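Local coordinates for MutS2 protein (Thermus thermophilus, PDB 2ZQE) that probably cleaves DNA through its Smr endonuclease domain and so takes part in suppressing homologous recombination, at residues A15-E20 and G45-A50; L19-A24 and L36-G41; Q23-A28 and E53-D58. All blocks are in the same frame, centred on the assembly; numbering follows the deposited sequence.

Interaction 1. Residues A15-E20 and G45-A50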
loop_
_atom_site.group_PDB
_atom_site.type_symbol
_atom_site.label_atom_id
_atom_site.label_comp_id
_atom_site.label_asym_id
_atom_site.label_seq_id
_atom_site.Cartn_x
_atom_site.Cartn_y
_atom_site.Cartn_z
ATOM N N ALA A 15 -6.632 -0.979 11.533
ATOM C CA ALA A 15 -5.452 -1.213 12.386
ATOM C C ALA A 15 -4.597 -2.391 11.917
ATOM O O ALA A 15 -3.361 -2.297 11.861
ATOM C CB ALA A 15 -5.884 -1.395 13.837
ATOM N N GLU A 16 -5.243 -3.502 11.570
ATOM C CA GLU A 16 -4.519 -4.672 11.078
ATOM C C GLU A 16 -3.838 -4.339 9.745
ATOM O O GLU A 16 -2.673 -4.701 9.515
ATOM C CB GLU A 16 -5.483 -5.824 10.838
ATOM C CG GLU A 16 -5.992 -6.547 12.079
ATOM C CD GLU A 16 -7.080 -7.553 11.704
ATOM O OE1 GLU A 16 -8.032 -7.143 11.035
ATOM O OE2 GLU A 16 -6.961 -8.762 12.034
ATOM N N ALA A 17 -4.574 -3.646 8.884
ATOM C CA ALA A 17 -4.056 -3.262 7.563
ATOM C C ALA A 17 -2.827 -2.370 7.675
ATOM O O ALA A 17 -1.828 -2.588 6.987
ATOM C CB ALA A 17 -5.156 -2.592 6.709
ATOM N N LEU A 18 -2.886 -1.376 8.554
ATOM C CA LEU A 18 -1.734 -0.484 8.746
ATOM C C LEU A 18 -0.512 -1.189 9.341
ATOM O O LEU A 18 0.622 -0.897 8.957
ATOM C CB LEU A 18 -2.123 0.733 9.591
ATOM C CG LEU A 18 -2.966 1.773 8.840
ATOM C CD1 LEU A 18 -3.162 3.015 9.701
ATOM C CD2 LEU A 18 -2.382 2.175 7.512
ATOM N N LEU A 19 -0.746 -2.108 10.283
ATOM C CA LEU A 19 0.343 -2.954 10.795
ATOM C C LEU A 19 1.015 -3.756 9.669
ATOM O O LEU A 19 2.267 -3.834 9.584
ATOM C CB LEU A 19 -0.176 -3.881 11.911
ATOM C CG LEU A 19 0.859 -4.803 12.570
ATOM C CD1 LEU A 19 1.898 -3.980 13.301
ATOM C CD2 LEU A 19 0.156 -5.714 13.537
ATOM N N GLU A 20 0.193 -4.351 8.802
ATOM C CA GLU A 20 0.729 -5.120 7.691
ATOM C C GLU A 20 1.418 -4.232 6.671
ATOM O O GLU A 20 2.432 -4.630 6.097
ATOM C CB GLU A 20 -0.342 -6.013 7.045
ATOM C CG GLU A 20 0.164 -6.856 5.864
ATOM C CD GLU A 20 1.460 -7.598 6.171
ATOM O OE1 GLU A 20 1.562 -8.156 7.280
ATOM O OE2 GLU A 20 2.377 -7.622 5.307
ATOM N N GLY A 45 -13.992 2.232 1.485
ATOM C CA GLY A 45 -12.856 3.136 1.298
ATOM C C GLY A 45 -12.018 3.361 2.547
ATOM O O GLY A 45 -11.003 4.051 2.485
ATOM N N ALA A 46 -12.432 2.789 3.683
ATOM C CA ALA A 46 -11.732 3.038 4.949
ATOM C C ALA A 46 -10.271 2.605 4.892
ATOM O O ALA A 46 -9.389 3.314 5.402
ATOM C CB ALA A 46 -12.464 2.351 6.116
ATOM N N LEU A 47 -10.007 1.454 4.266
ATOM C CA LEU A 47 -8.609 1.026 4.088
ATOM C C LEU A 47 -7.824 1.967 3.187
ATOM O O LEU A 47 -6.721 2.387 3.552
ATOM C CB LEU A 47 -8.517 -0.419 3.592
ATOM C CG LEU A 47 -9.061 -1.537 4.490
ATOM C CD1 LEU A 47 -8.595 -2.886 3.934
ATOM C CD2 LEU A 47 -8.592 -1.402 5.939
ATOM N N ARG A 48 -8.377 2.296 2.016
ATOM C CA ARG A 48 -7.686 3.174 1.074
ATOM C C ARG A 48 -7.304 4.480 1.770
ATOM O O ARG A 48 -6.149 4.917 1.696
ATOM C CB ARG A 48 -8.538 3.451 -0.173
ATOM C CG ARG A 48 -7.872 4.419 -1.165
ATOM C CD ARG A 48 -8.802 4.689 -2.366
ATOM N NE ARG A 48 -8.221 5.693 -3.263
ATOM C CZ ARG A 48 -8.304 7.013 -3.073
ATOM N NH1 ARG A 48 -8.939 7.520 -2.015
ATOM N NH2 ARG A 48 -7.724 7.839 -3.929
ATOM N N GLN A 49 -8.276 5.116 2.422
ATOM C CA GLN A 49 -8.019 6.410 3.041
ATOM C C GLN A 49 -6.963 6.339 4.131
ATOM O O GLN A 49 -6.049 7.184 4.175
ATOM C CB GLN A 49 -9.304 7.019 3.592
ATOM C CG GLN A 49 -9.097 8.446 4.100
ATOM C CD GLN A 49 -10.345 9.286 3.952
ATOM O OE1 GLN A 49 -11.369 8.984 4.541
ATOM N NE2 GLN A 49 -10.255 10.367 3.167
ATOM N N ALA A 50 -7.085 5.336 5.009
ATOM C CA ALA A 50 -6.160 5.201 6.131
ATOM C C ALA A 50 -4.751 4.886 5.644
ATOM O O ALA A 50 -3.772 5.446 6.136
ATOM C CB ALA A 50 -6.638 4.135 7.114
#

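Interaction 2. Residues L19-A24 and L36-G41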
loop_
_atom_site.group_PDB
_atom_site.type_symbol
_atom_site.label_atom_id
_atom_site.label_comp_id
_atom_site.label_asym_id
_atom_site.label_seq_id
_atom_site.Cartn_x
_atom_site.Cartn_y
_atom_site.Cartn_z
ATOM N N LEU A 19 -0.746 -2.108 10.283
ATOM C CA LEU A 19 0.343 -2.954 10.795
ATOM C C LEU A 19 1.015 -3.756 9.669
ATOM O O LEU A 19 2.267 -3.834 9.584
ATOM C CB LEU A 19 -0.176 -3.881 11.911
ATOM C CG LEU A 19 0.859 -4.803 12.570
ATOM C CD1 LEU A 19 1.898 -3.980 13.301
ATOM C CD2 LEU A 19 0.156 -5.714 13.537
ATOM N N GLU A 20 0.193 -4.351 8.802
ATOM C CA GLU A 20 0.729 -5.120 7.691
ATOM C C GLU A 20 1.418 -4.232 6.671
ATOM O O GLU A 20 2.432 -4.630 6.097
ATOM C CB GLU A 20 -0.342 -6.013 7.045
ATOM C CG GLU A 20 0.164 -6.856 5.864
ATOM C CD GLU A 20 1.460 -7.598 6.171
ATOM O OE1 GLU A 20 1.562 -8.156 7.280
ATOM O OE2 GLU A 20 2.377 -7.622 5.307
ATOM N N VAL A 21 0.876 -3.043 6.425
ATOM C CA VAL A 21 1.542 -2.113 5.504
ATOM C C VAL A 21 2.941 -1.744 6.010
ATOM O O VAL A 21 3.909 -1.747 5.246
ATOM C CB VAL A 21 0.695 -0.859 5.228
ATOM C CG1 VAL A 21 1.530 0.214 4.535
ATOM C CG2 VAL A 21 -0.507 -1.244 4.365
ATOM N N ASP A 22 3.050 -1.467 7.299
ATOM C CA ASP A 22 4.341 -1.161 7.912
ATOM C C ASP A 22 5.345 -2.303 7.678
ATOM O O ASP A 22 6.487 -2.056 7.270
ATOM C CB ASP A 22 4.137 -0.896 9.406
ATOM C CG ASP A 22 5.438 -0.690 10.146
ATOM O OD1 ASP A 22 6.250 0.155 9.709
ATOM O OD2 ASP A 22 5.648 -1.380 11.175
ATOM N N GLN A 23 4.893 -3.540 7.881
ATOM C CA GLN A 23 5.734 -4.718 7.655
ATOM C C GLN A 23 6.089 -4.906 6.183
ATOM O O GLN A 23 7.250 -5.202 5.837
ATOM C CB GLN A 23 5.071 -5.980 8.216
ATOM C CG GLN A 23 5.992 -7.200 8.199
ATOM C CD GLN A 23 7.260 -7.009 9.042
ATOM O OE1 GLN A 23 7.257 -6.283 10.047
ATOM N NE2 GLN A 23 8.352 -7.669 8.629
ATOM N N ALA A 24 5.099 -4.734 5.305
ATOM C CA ALA A 24 5.334 -4.919 3.875
ATOM C C ALA A 24 6.322 -3.887 3.317
ATOM O O ALA A 24 7.140 -4.221 2.454
ATOM C CB ALA A 24 4.013 -4.881 3.111
ATOM N N LEU A 36 5.842 -1.474 -4.640
ATOM C CA LEU A 36 5.016 -2.376 -3.850
ATOM C C LEU A 36 3.551 -2.057 -4.099
ATOM O O LEU A 36 3.139 -0.898 -4.025
ATOM C CB LEU A 36 5.335 -2.199 -2.362
ATOM C CG LEU A 36 4.455 -2.922 -1.348
ATOM C CD1 LEU A 36 4.544 -4.434 -1.477
ATOM C CD2 LEU A 36 4.837 -2.458 0.044
ATOM N N ARG A 37 2.766 -3.088 -4.390
ATOM C CA ARG A 37 1.318 -2.909 -4.572
ATOM C C ARG A 37 0.564 -3.297 -3.312
ATOM O O ARG A 37 0.783 -4.362 -2.756
ATOM C CB ARG A 37 0.808 -3.735 -5.751
ATOM C CG ARG A 37 1.199 -3.169 -7.108
ATOM C CD ARG A 37 0.984 -4.209 -8.216
ATOM N NE ARG A 37 -0.399 -4.705 -8.287
ATOM C CZ ARG A 37 -1.409 -4.117 -8.933
ATOM N NH1 ARG A 37 -1.238 -2.971 -9.580
ATOM N NH2 ARG A 37 -2.609 -4.677 -8.905
ATOM N N LEU A 38 -0.314 -2.404 -2.860
ATOM C CA LEU A 38 -1.156 -2.663 -1.704
ATOM C C LEU A 38 -2.590 -2.881 -2.164
ATOM O O LEU A 38 -3.293 -1.947 -2.531
ATOM C CB LEU A 38 -1.064 -1.487 -0.712
ATOM C CG LEU A 38 0.363 -1.133 -0.297
ATOM C CD1 LEU A 38 0.341 0.145 0.556
ATOM C CD2 LEU A 38 1.034 -2.271 0.461
ATOM N N LEU A 39 -3.007 -4.142 -2.179
ATOM C CA LEU A 39 -4.367 -4.490 -2.572
ATOM C C LEU A 39 -5.276 -4.408 -1.352
ATOM O O LEU A 39 -5.302 -5.327 -0.521
ATOM C CB LEU A 39 -4.363 -5.905 -3.171
ATOM C CG LEU A 39 -5.700 -6.570 -3.503
ATOM C CD1 LEU A 39 -6.517 -5.672 -4.415
ATOM C CD2 LEU A 39 -5.462 -7.957 -4.124
ATOM N N HIS A 40 -6.010 -3.301 -1.235
ATOM C CA HIS A 40 -6.901 -3.099 -0.075
ATOM C C HIS A 40 -8.372 -3.145 -0.428
ATOM O O HIS A 40 -9.235 -3.168 0.457
ATOM C CB HIS A 40 -6.616 -1.764 0.618
ATOM C CG HIS A 40 -6.339 -0.636 -0.325
ATOM N ND1 HIS A 40 -7.299 -0.101 -1.156
ATOM C CD2 HIS A 40 -5.211 0.072 -0.550
ATOM C CE1 HIS A 40 -6.774 0.890 -1.853
ATOM N NE2 HIS A 40 -5.502 1.008 -1.515
ATOM N N GLY A 41 -8.648 -3.113 -1.725
ATOM C CA GLY A 41 -10.004 -3.133 -2.211
ATOM C C GLY A 41 -10.700 -1.799 -2.071
ATOM O O GLY A 41 -10.122 -0.818 -1.580
#

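Interaction 3. Residues Q23-A28 and E53-D58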
loop_
_atom_site.group_PDB
_atom_site.type_symbol
_atom_site.label_atom_id
_atom_site.label_comp_id
_atom_site.label_asym_id
_atom_site.label_seq_id
_atom_site.Cartn_x
_atom_site.Cartn_y
_atom_site.Cartn_z
ATOM N N GLN A 23 4.893 -3.540 7.881
ATOM C CA GLN A 23 5.734 -4.718 7.655
ATOM C C GLN A 23 6.089 -4.906 6.183
ATOM O O GLN A 23 7.250 -5.202 5.837
ATOM C CB GLN A 23 5.071 -5.980 8.216
ATOM C CG GLN A 23 5.992 -7.200 8.199
ATOM C CD GLN A 23 7.260 -7.009 9.042
ATOM O OE1 GLN A 23 7.257 -6.283 10.047
ATOM N NE2 GLN A 23 8.352 -7.669 8.629
ATOM N N ALA A 24 5.099 -4.734 5.305
ATOM C CA ALA A 24 5.334 -4.919 3.875
ATOM C C ALA A 24 6.322 -3.887 3.317
ATOM O O ALA A 24 7.140 -4.221 2.454
ATOM C CB ALA A 24 4.013 -4.881 3.111
ATOM N N LEU A 25 6.253 -2.645 3.806
ATOM C CA LEU A 25 7.199 -1.601 3.372
ATOM C C LEU A 25 8.596 -1.966 3.868
ATOM O O LEU A 25 9.578 -1.864 3.122
ATOM C CB LEU A 25 6.794 -0.227 3.923
ATOM C CG LEU A 25 5.539 0.377 3.280
ATOM C CD1 LEU A 25 5.018 1.541 4.128
ATOM C CD2 LEU A 25 5.828 0.829 1.853
ATOM N N GLU A 26 8.667 -2.443 5.110
ATOM C CA GLU A 26 9.959 -2.847 5.673
ATOM C C GLU A 26 10.596 -3.957 4.830
ATOM O O GLU A 26 11.786 -3.893 4.489
ATOM C CB GLU A 26 9.792 -3.304 7.127
ATOM C CG GLU A 26 11.124 -3.430 7.902
ATOM C CD GLU A 26 11.885 -2.113 8.109
ATOM O OE1 GLU A 26 11.366 -1.008 7.812
ATOM O OE2 GLU A 26 13.035 -2.182 8.620
ATOM N N GLU A 27 9.797 -4.965 4.489
ATOM C CA GLU A 27 10.288 -6.107 3.733
ATOM C C GLU A 27 10.654 -5.707 2.304
ATOM O O GLU A 27 11.660 -6.162 1.762
ATOM C CB GLU A 27 9.265 -7.252 3.755
ATOM C CG GLU A 27 9.158 -7.870 5.151
ATOM C CD GLU A 27 8.146 -8.997 5.255
ATOM O OE1 GLU A 27 7.687 -9.506 4.217
ATOM O OE2 GLU A 27 7.834 -9.392 6.399
ATOM N N ALA A 28 9.847 -4.845 1.699
ATOM C CA ALA A 28 10.089 -4.420 0.317
ATOM C C ALA A 28 11.420 -3.669 0.233
ATOM O O ALA A 28 12.219 -3.936 -0.666
ATOM C CB ALA A 28 8.941 -3.556 -0.202
ATOM N N GLU A 53 -3.043 8.006 3.964
ATOM C CA GLU A 53 -2.551 8.949 4.976
ATOM C C GLU A 53 -1.286 8.426 5.694
ATOM O O GLU A 53 -0.318 9.172 5.927
ATOM C CB GLU A 53 -3.671 9.325 5.957
ATOM C CG GLU A 53 -3.264 10.418 6.949
ATOM C CD GLU A 53 -3.004 11.804 6.335
ATOM O OE1 GLU A 53 -3.300 12.059 5.145
ATOM O OE2 GLU A 53 -2.500 12.675 7.088
ATOM N N ALA A 54 -1.270 7.128 6.009
ATOM C CA ALA A 54 -0.067 6.521 6.584
ATOM C C ALA A 54 1.150 6.673 5.656
ATOM O O ALA A 54 2.280 6.973 6.108
ATOM C CB ALA A 54 -0.317 5.059 6.912
ATOM N N LEU A 55 0.919 6.499 4.353
ATOM C CA LEU A 55 2.007 6.578 3.364
ATOM C C LEU A 55 2.559 7.994 3.256
ATOM O O LEU A 55 3.763 8.170 3.076
ATOM C CB LEU A 55 1.529 6.096 1.995
ATOM C CG LEU A 55 1.186 4.607 1.893
ATOM C CD1 LEU A 55 0.522 4.290 0.545
ATOM C CD2 LEU A 55 2.423 3.682 2.136
ATOM N N ARG A 56 1.682 8.988 3.373
ATOM C CA ARG A 56 2.127 10.391 3.405
ATOM C C ARG A 56 3.157 10.643 4.494
ATOM O O ARG A 56 4.084 11.445 4.296
ATOM C CB ARG A 56 0.950 11.364 3.595
ATOM C CG ARG A 56 0.000 11.342 2.394
ATOM C CD ARG A 56 -1.030 12.468 2.451
ATOM N NE ARG A 56 -1.879 12.326 1.270
ATOM C CZ ARG A 56 -3.058 11.705 1.259
ATOM N NH1 ARG A 56 -3.573 11.209 2.380
ATOM N NH2 ARG A 56 -3.714 11.566 0.112
ATOM N N ARG A 57 3.012 9.942 5.623
ATOM C CA ARG A 57 3.865 10.157 6.795
ATOM C C ARG A 57 5.079 9.234 6.831
ATOM O O ARG A 57 5.948 9.364 7.703
ATOM C CB ARG A 57 3.035 9.933 8.069
ATOM C CG ARG A 57 1.845 10.843 8.212
ATOM C CD ARG A 57 0.825 10.293 9.192
ATOM N NE ARG A 57 1.142 10.578 10.588
ATOM C CZ ARG A 57 1.877 9.799 11.382
ATOM N NH1 ARG A 57 2.400 8.665 10.927
ATOM N NH2 ARG A 57 2.085 10.156 12.645
ATOM N N ASP A 58 5.158 8.317 5.869
ATOM C CA ASP A 58 6.149 7.250 5.913
ATOM C C ASP A 58 7.430 7.581 5.143
ATOM O O ASP A 58 7.414 7.735 3.921
ATOM C CB ASP A 58 5.537 5.945 5.400
ATOM C CG ASP A 58 6.284 4.723 5.900
ATOM O OD1 ASP A 58 7.523 4.666 5.747
ATOM O OD2 ASP A 58 5.637 3.826 6.484
#

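Interaction 1. Residues A15-E20 and G45-A50
A17 and L47 make the close part of this helix-helix contact. The CB of A17 faces helix 46-57 and meets CD2 of L47 at 3.7 Å, a plain methyl-to-methyl touch. The small alanine lets the backbones come near one another, with A17 CA and L47 CA 7.2 Å apart. L47 does not start out aimed at its partner: its CG lies opposite the carbonyl carbon (chi1 -63°), and only the end of the branch swings in, so that CD2 makes the close touch, with CD1 farther off.

One residue further along helix 14-30 the fit is looser, and the CA atoms of L18 and A50 stand 7.7 Å apart. L18 lays CD2 alongside the helix backbone, 3.8 Å from O of A50, a van der Waals contact of a methyl with a carbonyl oxygen. Its other methyl, CD1, only comes within 4.5 Å of A50 CB. A17 is the buried residue of the four; L47, L18 and A50 are each partly exposed.

G45 sits at the N-cap of helix 46-57. V14 packs on A46, L47 and A50, and L18 also reaches I51 and A54 further down the second helix. Away from helix 14-30, R48 makes a salt bridge with D66 of strand 61-66, while L47 and R48 both rest on H40, just past the end of strand 35-39.

Interaction 2. Residues L19-A24 and L36-G41
V21 and L38 have their CA atoms 7.7 Å apart, and A24 and L36 8.1 Å, where helix 14-30 runs back over strand 35-39, roughly antiparallel and at a slant. This is the second half of a beta-alpha-beta crossover: strand 6-8 leads into the helix, and strand 35-39 comes out parallel to strand 6-8 and beside it.

The strand sends alternate side chains up to the helix, L36 and then L38, while R37 and L39 go to the other face of the sheet. L38 crosses V21 at about a right angle. Its CD1 faces both valine methyls almost equally, 4.1 Å from V21 CG2 and 4.2 Å from V21 CG1. L36 works differently. With its CG anti to the backbone N (chi1 172°), it brings CD2 under the last turn of the segment, 4.0 Å from CB of A24 and 3.8 Å from O of A24, touching side chain and backbone with the same methyl.

All four residues are buried. V7 of strand 6-8 also packs on A24, and I51 of helix 46-57 on L38, so both helices share this side of the sheet. Where the strand gives way to loop, the H40 ring is held at both nitrogens: NE2 is hydrogen-bonded to T77 OG1, and ND1 donates to O of G41 at 2.9 Å, nearly straight at 171° and within the plane of the ring.

Interaction 3. Residues Q23-A28 and E53-D58
The paired helices 14-30 and 46-57 meet again near the C-terminal end of the second one, through L25 against L55 and D58. L25 points across the gap with its CG opposite the carbonyl carbon (chi1 -71°), and its CD1 makes the close contacts: 3.9 Å to CD2 of L55, and 3.3 Å to OD2 of D58, which approaches from the opposite direction. The second is a close methyl-to-oxygen contact at the edge of the apolar patch. D58 brings its carboxylate to the leucine by turning CG away from its own backbone N (chi1 -158°), so that the group extends toward helix 14-30.

Both helices lie on one face of the Smr domain's mixed sheet, and the two leucines fill in between them and the strands: L25 rests on L36 and L81, L55 on L38, T77 and V79. The carboxylate of D58 has its strong partner in R60, whose NH2 forms a salt bridge with OD2, the same oxygen that L25 touches. That NH2 also reaches OD1 of D22 in a salt bridge, and NH1 of R60 bridges to OE1 of E26, so one arginine joins D22 and E26 on helix 14-30 to D58 in the chain that follows helix 46-57.

Interactions 1 and 3 join the same two helices, 14-30 and 46-57, at places about 11 Å apart between centres, and L18 bridges them by packing on A54. Interaction 2 instead seats helix 14-30 on strand 35-39, and it is the most deeply buried of the three, close to the middle of the domain. Interaction 1 is partly open. In interactions 1 and 2 a leucine methyl also rests on a backbone carbonyl oxygen; interaction 3, buried at its leucines, is alone among the three in bringing in a carboxylate. L36 on L25 and L38 on L55 continue the apolar layer from interaction 2 into interaction 3, whereas H40 links interaction 2 to interaction 1.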